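Local coordinates for protein epsin-3 (PDB 3ONK) that helps recruit clathrin to Golgi and endosomal membranes, binding phosphatidylinositol-3,5-bisphosphate and serving protein sorting, the part here being its ENTH domain, at residues 10-15 with 42-47; 100-105 with 114-119. One frame throughout, in Å; residues are numbered along the deposited sequence.

Contact 1: residues 10-15 with 42-47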
ATOM      1  N   THR A  10      -5.835  11.070 -13.405  1.00 24.73           N
ATOM      2  CA  THR A  10      -7.221  10.650 -13.544  1.00 25.99           C
ATOM      3  C   THR A  10      -7.854  10.645 -12.145  1.00 23.00           C
ATOM      4  O   THR A  10      -7.159  10.761 -11.122  1.00 21.22           O
ATOM      5  CB  THR A  10      -7.343   9.236 -14.141  1.00 23.30           C
ATOM      6  OG1 THR A  10      -6.771   8.298 -13.224  1.00 23.10           O
ATOM      7  CG2 THR A  10      -6.608   9.135 -15.481  1.00 23.32           C
ATOM      8  N   GLU A  11      -9.171  10.513 -12.113  1.00 16.41           N
ATOM      9  CA  GLU A  11      -9.917  10.474 -10.864  1.00 23.91           C
ATOM     10  C   GLU A  11      -9.331   9.447  -9.912  1.00 21.69           C
ATOM     11  O   GLU A  11      -9.129   9.732  -8.733  1.00 22.29           O
ATOM     12  CB  GLU A  11     -11.369  10.102 -11.125  1.00 22.86           C
ATOM     13  CG  GLU A  11     -12.315  11.261 -11.222  1.00 31.17           C
ATOM     14  CD  GLU A  11     -13.744  10.799 -11.055  1.00 40.91           C
ATOM     15  OE1 GLU A  11     -14.118  10.377  -9.926  1.00 39.15           O
ATOM     16  OE2 GLU A  11     -14.480  10.833 -12.059  1.00 35.40           O
ATOM     17  N   MET A  12      -9.067   8.251 -10.429  1.00 20.24           N
ATOM     18  CA  MET A  12      -8.548   7.172  -9.590  1.00 23.95           C
ATOM     19  C   MET A  12      -7.108   7.429  -9.135  1.00 22.76           C
ATOM     20  O   MET A  12      -6.745   7.130  -8.002  1.00 21.43           O
ATOM     21  CB  MET A  12      -8.670   5.818 -10.296  1.00 25.14           C
ATOM     22  CG  MET A  12      -8.217   4.618  -9.459  1.00 22.88           C
ATOM     23  SD  MET A  12      -9.088   4.436  -7.883  1.00 23.28           S
ATOM     24  CE  MET A  12     -10.782   4.171  -8.389  1.00 14.66           C
ATOM     25  N   GLU A  13      -6.280   7.966 -10.020  1.00 20.69           N
ATOM     26  CA  GLU A  13      -4.915   8.316  -9.642  1.00 20.94           C
ATOM     27  C   GLU A  13      -4.942   9.430  -8.591  1.00 22.88           C
ATOM     28  O   GLU A  13      -4.072   9.497  -7.720  1.00 25.01           O
ATOM     29  CB  GLU A  13      -4.101   8.753 -10.864  1.00 20.19           C
ATOM     30  CG  GLU A  13      -3.844   7.636 -11.850  1.00 20.22           C
ATOM     31  CD  GLU A  13      -3.370   8.131 -13.204  1.00 26.23           C
ATOM     32  OE1 GLU A  13      -3.461   9.349 -13.475  1.00 20.81           O
ATOM     33  OE2 GLU A  13      -2.902   7.294 -14.000  1.00 27.69           O
ATOM     34  N   GLY A  14      -5.960  10.284  -8.662  1.00 20.54           N
ATOM     35  CA  GLY A  14      -6.148  11.328  -7.670  1.00 18.07           C
ATOM     36  C   GLY A  14      -6.533  10.757  -6.307  1.00 24.66           C
ATOM     37  O   GLY A  14      -6.107  11.254  -5.266  1.00 21.27           O
ATOM     38  N   LYS A  15      -7.363   9.720  -6.309  1.00 19.19           N
ATOM     39  CA  LYS A  15      -7.775   9.090  -5.070  1.00 22.92           C
ATOM     40  C   LYS A  15      -6.565   8.448  -4.387  1.00 21.87           C
ATOM     41  O   LYS A  15      -6.347   8.634  -3.185  1.00 24.71           O
ATOM     42  CB  LYS A  15      -8.866   8.052  -5.341  1.00 22.60           C
ATOM     43  CG  LYS A  15     -10.236   8.642  -5.621  1.00 19.85           C
ATOM     44  CD  LYS A  15     -11.298   7.543  -5.670  1.00 20.93           C
ATOM     45  CE  LYS A  15     -12.699   8.104  -5.549  1.00 20.99           C
ATOM     46  NZ  LYS A  15     -12.958   9.158  -6.551  1.00 25.23           N
ATOM     47  N   PHE A  42      -9.411  -3.265 -15.433  1.00 27.97           N
ATOM     48  CA  PHE A  42      -8.032  -3.313 -15.875  1.00 27.16           C
ATOM     49  C   PHE A  42      -7.364  -1.937 -15.829  1.00 25.18           C
ATOM     50  O   PHE A  42      -6.304  -1.777 -15.219  1.00 30.23           O
ATOM     51  CB  PHE A  42      -7.971  -3.922 -17.278  1.00 24.25           C
ATOM     52  CG  PHE A  42      -6.581  -4.096 -17.810  1.00 29.82           C
ATOM     53  CD1 PHE A  42      -5.526  -4.343 -16.953  1.00 21.33           C
ATOM     54  CD2 PHE A  42      -6.339  -4.033 -19.180  1.00 26.80           C
ATOM     55  CE1 PHE A  42      -4.251  -4.509 -17.439  1.00 29.82           C
ATOM     56  CE2 PHE A  42      -5.070  -4.187 -19.674  1.00 24.55           C
ATOM     57  CZ  PHE A  42      -4.019  -4.433 -18.812  1.00 30.96           C
ATOM     58  N   ARG A  43      -7.987  -0.952 -16.472  1.00 28.51           N
ATOM     59  CA  ARG A  43      -7.434   0.400 -16.541  1.00 27.89           C
ATOM     60  C   ARG A  43      -7.106   0.962 -15.159  1.00 24.72           C
ATOM     61  O   ARG A  43      -5.972   1.341 -14.877  1.00 23.38           O
ATOM     62  CB  ARG A  43      -8.401   1.345 -17.262  1.00 31.11           C
ATOM     63  N   GLU A  44      -8.103   1.022 -14.292  1.00 22.98           N
ATOM     64  CA  GLU A  44      -7.873   1.571 -12.961  1.00 26.43           C
ATOM     65  C   GLU A  44      -6.962   0.713 -12.069  1.00 26.84           C
ATOM     66  O   GLU A  44      -6.316   1.233 -11.161  1.00 26.21           O
ATOM     67  CB  GLU A  44      -9.205   1.912 -12.289  1.00 23.93           C
ATOM     68  CG  GLU A  44      -9.785   3.203 -12.841  1.00 27.63           C
ATOM     69  CD  GLU A  44     -11.172   3.519 -12.334  1.00 25.37           C
ATOM     70  OE1 GLU A  44     -11.811   2.638 -11.729  1.00 31.01           O
ATOM     71  OE2 GLU A  44     -11.622   4.658 -12.546  1.00 37.69           O
ATOM     72  N   ARG A  45      -6.899  -0.591 -12.326  1.00 22.96           N
ATOM     73  CA  ARG A  45      -5.991  -1.447 -11.582  1.00 23.04           C
ATOM     74  C   ARG A  45      -4.553  -1.003 -11.889  1.00 23.53           C
ATOM     75  O   ARG A  45      -3.749  -0.796 -10.983  1.00 24.38           O
ATOM     76  CB  ARG A  45      -6.223  -2.936 -11.920  1.00 21.86           C
ATOM     77  CG  ARG A  45      -5.259  -3.920 -11.228  1.00 27.17           C
ATOM     78  CD  ARG A  45      -5.412  -5.359 -11.773  1.00 24.12           C
ATOM     79  NE  ARG A  45      -6.819  -5.620 -11.972  1.00 31.13           N
ATOM     80  CZ  ARG A  45      -7.373  -6.073 -13.083  1.00 22.54           C
ATOM     81  NH1 ARG A  45      -6.640  -6.405 -14.132  1.00 25.27           N
ATOM     82  NH2 ARG A  45      -8.691  -6.217 -13.115  1.00 30.21           N
ATOM     83  N   GLU A  46      -4.237  -0.826 -13.168  1.00 24.15           N
ATOM     84  CA  GLU A  46      -2.903  -0.368 -13.557  1.00 25.97           C
ATOM     85  C   GLU A  46      -2.613   1.055 -13.075  1.00 24.18           C
ATOM     86  O   GLU A  46      -1.493   1.356 -12.661  1.00 22.66           O
ATOM     87  CB  GLU A  46      -2.707  -0.472 -15.078  1.00 30.19           C
ATOM     88  CG  GLU A  46      -1.555  -1.396 -15.491  1.00 40.20           C
ATOM     89  CD  GLU A  46      -1.745  -2.018 -16.872  1.00 46.13           C
ATOM     90  OE1 GLU A  46      -2.799  -1.764 -17.501  1.00 52.66           O
ATOM     91  OE2 GLU A  46      -0.845  -2.763 -17.329  1.00 37.29           O
ATOM     92  N   GLU A  47      -3.617   1.929 -13.113  1.00 23.65           N
ATOM     93  CA  GLU A  47      -3.439   3.295 -12.591  1.00 24.87           C
ATOM     94  C   GLU A  47      -3.037   3.285 -11.133  1.00 24.31           C
ATOM     95  O   GLU A  47      -2.130   4.010 -10.720  1.00 24.35           O
ATOM     96  CB  GLU A  47      -4.719   4.117 -12.744  1.00 23.50           C
ATOM     97  CG  GLU A  47      -5.058   4.440 -14.170  1.00 22.15           C
ATOM     98  CD  GLU A  47      -6.345   5.218 -14.309  1.00 24.73           C
ATOM     99  OE1 GLU A  47      -6.817   5.333 -15.452  1.00 32.51           O
ATOM    100  OE2 GLU A  47      -6.894   5.707 -13.291  1.00 23.14           O
TER
HETATM  101  O   HOH W   1     -10.404   7.284 -12.918  1.00 26.91           O
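Thr10 hands its hydroxyl proton to Glu47 across the opening turns of two helices whose axes, over these short segments, cross at -35° and come within 9.4 Å. The bond from Thr10 OG1 to Glu47 OE2 measures 2.6 Å and reaches the oxygen from well above the carboxylate plane. Glu47 arrives there on an extended chain, its CG anti to the carbonyl carbon (chi1 -69°). Thr10 OG1 also accepts from Glu13 N, while Thr10 N donates to Glu13 OE1 at 2.9 Å; this capping box starts helix 11-19, so one hydroxyl both caps a helix and ties it to its neighbour. The tight part centres on buried Met12, whose CB lies 3.5 Å from Glu47 OE2 and 3.8 Å from Glu44 CG. The looser, wetter side is carried by partly exposed carboxylates: a water accepts from Met12 N and donates to Glu44 OE2. Across the Thr10-Glu47 bond from that water, Glu13 crosses Glu47 nearly at a right angle, and their OE2 atoms, 4.4 Å apart, may raise each other's proton affinity. Farther in, Met12 reaches Ile35 of helix 29-38 and Ile48 of helix 42-57, and Glu13 touches Met51, which places this edge of the helical ENTH domain where three helices meet.

Contact 2: residues 100-105 with 114-119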
ATOM      1  N   GLU A 100      12.637  -3.057   3.059  1.00 24.65           N
ATOM      2  CA  GLU A 100      12.983  -3.839   4.239  1.00 24.20           C
ATOM      3  C   GLU A 100      14.164  -3.221   4.990  1.00 29.49           C
ATOM      4  O   GLU A 100      14.396  -3.523   6.168  1.00 24.28           O
ATOM      5  CB  GLU A 100      13.297  -5.290   3.869  1.00 27.36           C
ATOM      6  CG  GLU A 100      12.101  -6.131   3.471  1.00 31.66           C
ATOM      7  CD  GLU A 100      12.497  -7.569   3.133  1.00 43.70           C
ATOM      8  OE1 GLU A 100      12.690  -7.875   1.935  1.00 42.69           O
ATOM      9  OE2 GLU A 100      12.631  -8.389   4.070  1.00 50.27           O
ATOM     10  N   THR A 101      14.908  -2.351   4.313  1.00 26.39           N
ATOM     11  CA  THR A 101      16.057  -1.710   4.957  1.00 30.75           C
ATOM     12  C   THR A 101      15.843  -0.224   5.241  1.00 29.16           C
ATOM     13  O   THR A 101      16.770   0.485   5.650  1.00 28.54           O
ATOM     14  CB  THR A 101      17.370  -1.914   4.167  1.00 27.64           C
ATOM     15  OG1 THR A 101      17.145  -1.721   2.760  1.00 33.00           O
ATOM     16  CG2 THR A 101      17.912  -3.311   4.414  1.00 31.70           C
ATOM     17  N   PHE A 102      14.615   0.232   5.040  1.00 22.09           N
ATOM     18  CA  PHE A 102      14.293   1.635   5.231  1.00 21.87           C
ATOM     19  C   PHE A 102      14.528   2.054   6.685  1.00 24.95           C
ATOM     20  O   PHE A 102      13.880   1.554   7.612  1.00 21.80           O
ATOM     21  CB  PHE A 102      12.847   1.914   4.808  1.00 20.83           C
ATOM     22  CG  PHE A 102      12.522   3.383   4.706  1.00 27.17           C
ATOM     23  CD1 PHE A 102      11.933   4.052   5.767  1.00 23.23           C
ATOM     24  CD2 PHE A 102      12.824   4.097   3.552  1.00 22.02           C
ATOM     25  CE1 PHE A 102      11.637   5.401   5.669  1.00 31.02           C
ATOM     26  CE2 PHE A 102      12.539   5.437   3.453  1.00 32.87           C
ATOM     27  CZ  PHE A 102      11.941   6.092   4.516  1.00 35.00           C
ATOM     28  N   HIS A 103      15.461   2.979   6.866  1.00 23.27           N
ATOM     29  CA  HIS A 103      15.796   3.521   8.177  1.00 21.86           C
ATOM     30  C   HIS A 103      15.685   5.050   8.143  1.00 25.96           C
ATOM     31  O   HIS A 103      16.116   5.706   7.194  1.00 23.73           O
ATOM     32  CB  HIS A 103      17.210   3.107   8.591  1.00 23.56           C
ATOM     33  CG  HIS A 103      17.316   1.682   9.039  1.00 22.07           C
ATOM     34  ND1 HIS A 103      17.464   1.329  10.365  1.00 27.88           N
ATOM     35  CD2 HIS A 103      17.274   0.521   8.344  1.00 18.65           C
ATOM     36  CE1 HIS A 103      17.519   0.011  10.465  1.00 25.63           C
ATOM     37  NE2 HIS A 103      17.406  -0.502   9.252  1.00 24.43           N
ATOM     38  N   TYR A 104      15.092   5.618   9.179  1.00 22.24           N
ATOM     39  CA  TYR A 104      14.986   7.056   9.251  1.00 24.03           C
ATOM     40  C   TYR A 104      14.521   7.498  10.637  1.00 26.54           C
ATOM     41  O   TYR A 104      13.508   7.019  11.152  1.00 25.60           O
ATOM     42  CB  TYR A 104      14.057   7.593   8.147  1.00 33.45           C
ATOM     43  CG  TYR A 104      13.963   9.102   8.113  1.00 27.49           C
ATOM     44  CD1 TYR A 104      12.783   9.751   8.444  1.00 28.00           C
ATOM     45  CD2 TYR A 104      15.063   9.879   7.767  1.00 31.06           C
ATOM     46  CE1 TYR A 104      12.694  11.134   8.426  1.00 30.88           C
ATOM     47  CE2 TYR A 104      14.986  11.257   7.750  1.00 38.01           C
ATOM     48  CZ  TYR A 104      13.797  11.882   8.081  1.00 33.14           C
ATOM     49  OH  TYR A 104      13.716  13.256   8.070  1.00 38.13           O
ATOM     50  N   ILE A 105      15.293   8.395  11.240  1.00 25.07           N
ATOM     51  CA  ILE A 105      14.870   9.104  12.444  1.00 29.85           C
ATOM     52  C   ILE A 105      14.647  10.572  12.047  1.00 31.56           C
ATOM     53  O   ILE A 105      15.533  11.190  11.461  1.00 31.32           O
ATOM     54  CB  ILE A 105      15.921   8.948  13.581  1.00 25.79           C
ATOM     55  CG1 ILE A 105      16.106   7.465  13.911  1.00 28.54           C
ATOM     56  CG2 ILE A 105      15.512   9.722  14.822  1.00 30.63           C
ATOM     57  CD1 ILE A 105      17.014   7.193  15.087  1.00 31.90           C
ATOM     58  N   ILE A 114      11.270   2.327  11.573  1.00 23.37           N
ATOM     59  CA  ILE A 114      10.891   1.041  12.179  1.00 23.42           C
ATOM     60  C   ILE A 114       9.464   0.596  11.819  1.00 28.43           C
ATOM     61  O   ILE A 114       9.194  -0.592  11.642  1.00 26.27           O
ATOM     62  CB  ILE A 114      11.137   1.005  13.703  1.00 25.59           C
ATOM     63  CG1 ILE A 114      11.040  -0.440  14.213  1.00 31.25           C
ATOM     64  CG2 ILE A 114      10.216   1.991  14.457  1.00 26.41           C
ATOM     65  CD1 ILE A 114      11.743  -0.677  15.539  1.00 29.13           C
ATOM     66  N   ASN A 115       8.562   1.556  11.683  1.00 24.19           N
ATOM     67  CA  ASN A 115       7.197   1.257  11.278  1.00 26.38           C
ATOM     68  C   ASN A 115       7.093   0.793   9.832  1.00 26.01           C
ATOM     69  O   ASN A 115       6.324  -0.117   9.514  1.00 28.26           O
ATOM     70  CB  ASN A 115       6.327   2.483  11.511  1.00 33.70           C
ATOM     71  CG  ASN A 115       6.274   2.861  12.963  1.00 36.78           C
ATOM     72  OD1 ASN A 115       6.085   1.996  13.823  1.00 35.46           O
ATOM     73  ND2 ASN A 115       6.465   4.140  13.255  1.00 35.23           N
ATOM     74  N   VAL A 116       7.871   1.422   8.959  1.00 21.45           N
ATOM     75  CA  VAL A 116       7.893   1.048   7.554  1.00 23.15           C
ATOM     76  C   VAL A 116       8.380  -0.390   7.381  1.00 24.74           C
ATOM     77  O   VAL A 116       7.771  -1.170   6.638  1.00 18.76           O
ATOM     78  CB  VAL A 116       8.777   2.013   6.725  1.00 26.45           C
ATOM     79  CG1 VAL A 116       8.980   1.475   5.312  1.00 21.37           C
ATOM     80  CG2 VAL A 116       8.170   3.431   6.705  1.00 22.04           C
ATOM     81  N   ARG A 117       9.466  -0.739   8.080  1.00 22.44           N
ATOM     82  CA  ARG A 117      10.087  -2.065   7.939  1.00 23.69           C
ATOM     83  C   ARG A 117       9.175  -3.171   8.442  1.00 26.81           C
ATOM     84  O   ARG A 117       9.027  -4.194   7.784  1.00 25.76           O
ATOM     85  CB  ARG A 117      11.430  -2.148   8.673  1.00 24.34           C
ATOM     86  CG  ARG A 117      12.465  -1.141   8.224  1.00 23.81           C
ATOM     87  CD  ARG A 117      13.863  -1.539   8.725  1.00 24.61           C
ATOM     88  NE  ARG A 117      13.964  -1.482  10.180  1.00 25.08           N
ATOM     89  CZ  ARG A 117      14.216  -0.366  10.854  1.00 21.96           C
ATOM     90  NH1 ARG A 117      14.399   0.774  10.209  1.00 20.27           N
ATOM     91  NH2 ARG A 117      14.295  -0.388  12.170  1.00 27.70           N
ATOM     92  N   THR A 118       8.580  -2.959   9.615  1.00 27.45           N
ATOM     93  CA  THR A 118       7.634  -3.910  10.196  1.00 29.13           C
ATOM     94  C   THR A 118       6.356  -4.062   9.356  1.00 30.81           C
ATOM     95  O   THR A 118       5.820  -5.167   9.240  1.00 29.96           O
ATOM     96  CB  THR A 118       7.274  -3.554  11.661  1.00 32.13           C
ATOM     97  OG1 THR A 118       6.495  -2.355  11.697  1.00 38.48           O
ATOM     98  CG2 THR A 118       8.537  -3.345  12.486  1.00 30.17           C
ATOM     99  N   ARG A 119       5.870  -2.971   8.761  1.00 27.77           N
ATOM    100  CA  ARG A 119       4.727  -3.077   7.849  1.00 25.19           C
ATOM    101  C   ARG A 119       5.120  -3.840   6.596  1.00 24.59           C
ATOM    102  O   ARG A 119       4.361  -4.658   6.085  1.00 26.42           O
ATOM    103  CB  ARG A 119       4.210  -1.700   7.417  1.00 25.45           C
ATOM    104  CG  ARG A 119       3.580  -0.870   8.509  1.00 27.68           C
ATOM    105  CD  ARG A 119       2.515  -1.641   9.244  1.00 35.50           C
ATOM    106  NE  ARG A 119       1.279  -1.798   8.477  1.00 43.59           N
ATOM    107  CZ  ARG A 119       0.201  -1.021   8.598  1.00 33.14           C
ATOM    108  NH1 ARG A 119      -0.876  -1.262   7.861  1.00 31.06           N
ATOM    109  NH2 ARG A 119       0.194  -0.011   9.454  1.00 34.84           N
TER
HETATM  110  O   HOH W   2      14.636   3.556  11.264  1.00 23.61           O
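Arg117, on helix 113-127, reaches over to the loop at 102-103 and meets it in two ways at once. Arg117 NH1 donates to Phe102 O at 2.8 Å, the carbonyl oxygen lying near the guanidinium plane. One face of the same group lies flat on the imidazole of His103, the planes 13° apart and the centres 3.6 Å from each other, with NH1 above the middle of the ring. This is a stacked arginine-histidine pair; ND1 and NE2 of His103 are close to NH1 but form no hydrogen bond with it. A bend at chi3 (-66°) turns the guanidinium across the loop, and the stem below packs on backbone, Arg117 CD standing 3.3 Å from Glu100 O. A water accepts from both Arg117 NH1 and Tyr104 N, carrying the grip one residue farther, while Ile114 CA backs the other guanidinium face. Phe102 supplies the apolar part of the contact: with CG anti to the backbone N (chi1 -168°), its ring meets Val116 obliquely, CD1 lying 3.9 Å from Val116 CB. The loop thus folds back on the helix that follows it. Backbone bonds of Tyr104 with Gln112 and Gly113 tie the middle of the loop to the start of helix 113-127, and Phe102 also touches Trp64 of helix 64-80, joining the loop to a third element.

Overall arrangement
Both contacts are surface contacts of the all-helical ENTH domain, each with a single buried residue among those that touch: Met12 in contact 1, Val116 in contact 2. They share no element and lie on opposite sides of the chain's centre, their own centres about 27 Å apart and their nearest atoms about 16 Å. Contact 1 pairs the first turns of two helices distant in sequence, and its polar chemistry is acidic, with carboxylates, a capping hydroxyl and a water. Contact 2 is local, a loop laid against the helix that follows it, and relies on an arginine that bonds a backbone carbonyl and stacks on an imidazole, beside an apolar Phe-Val patch.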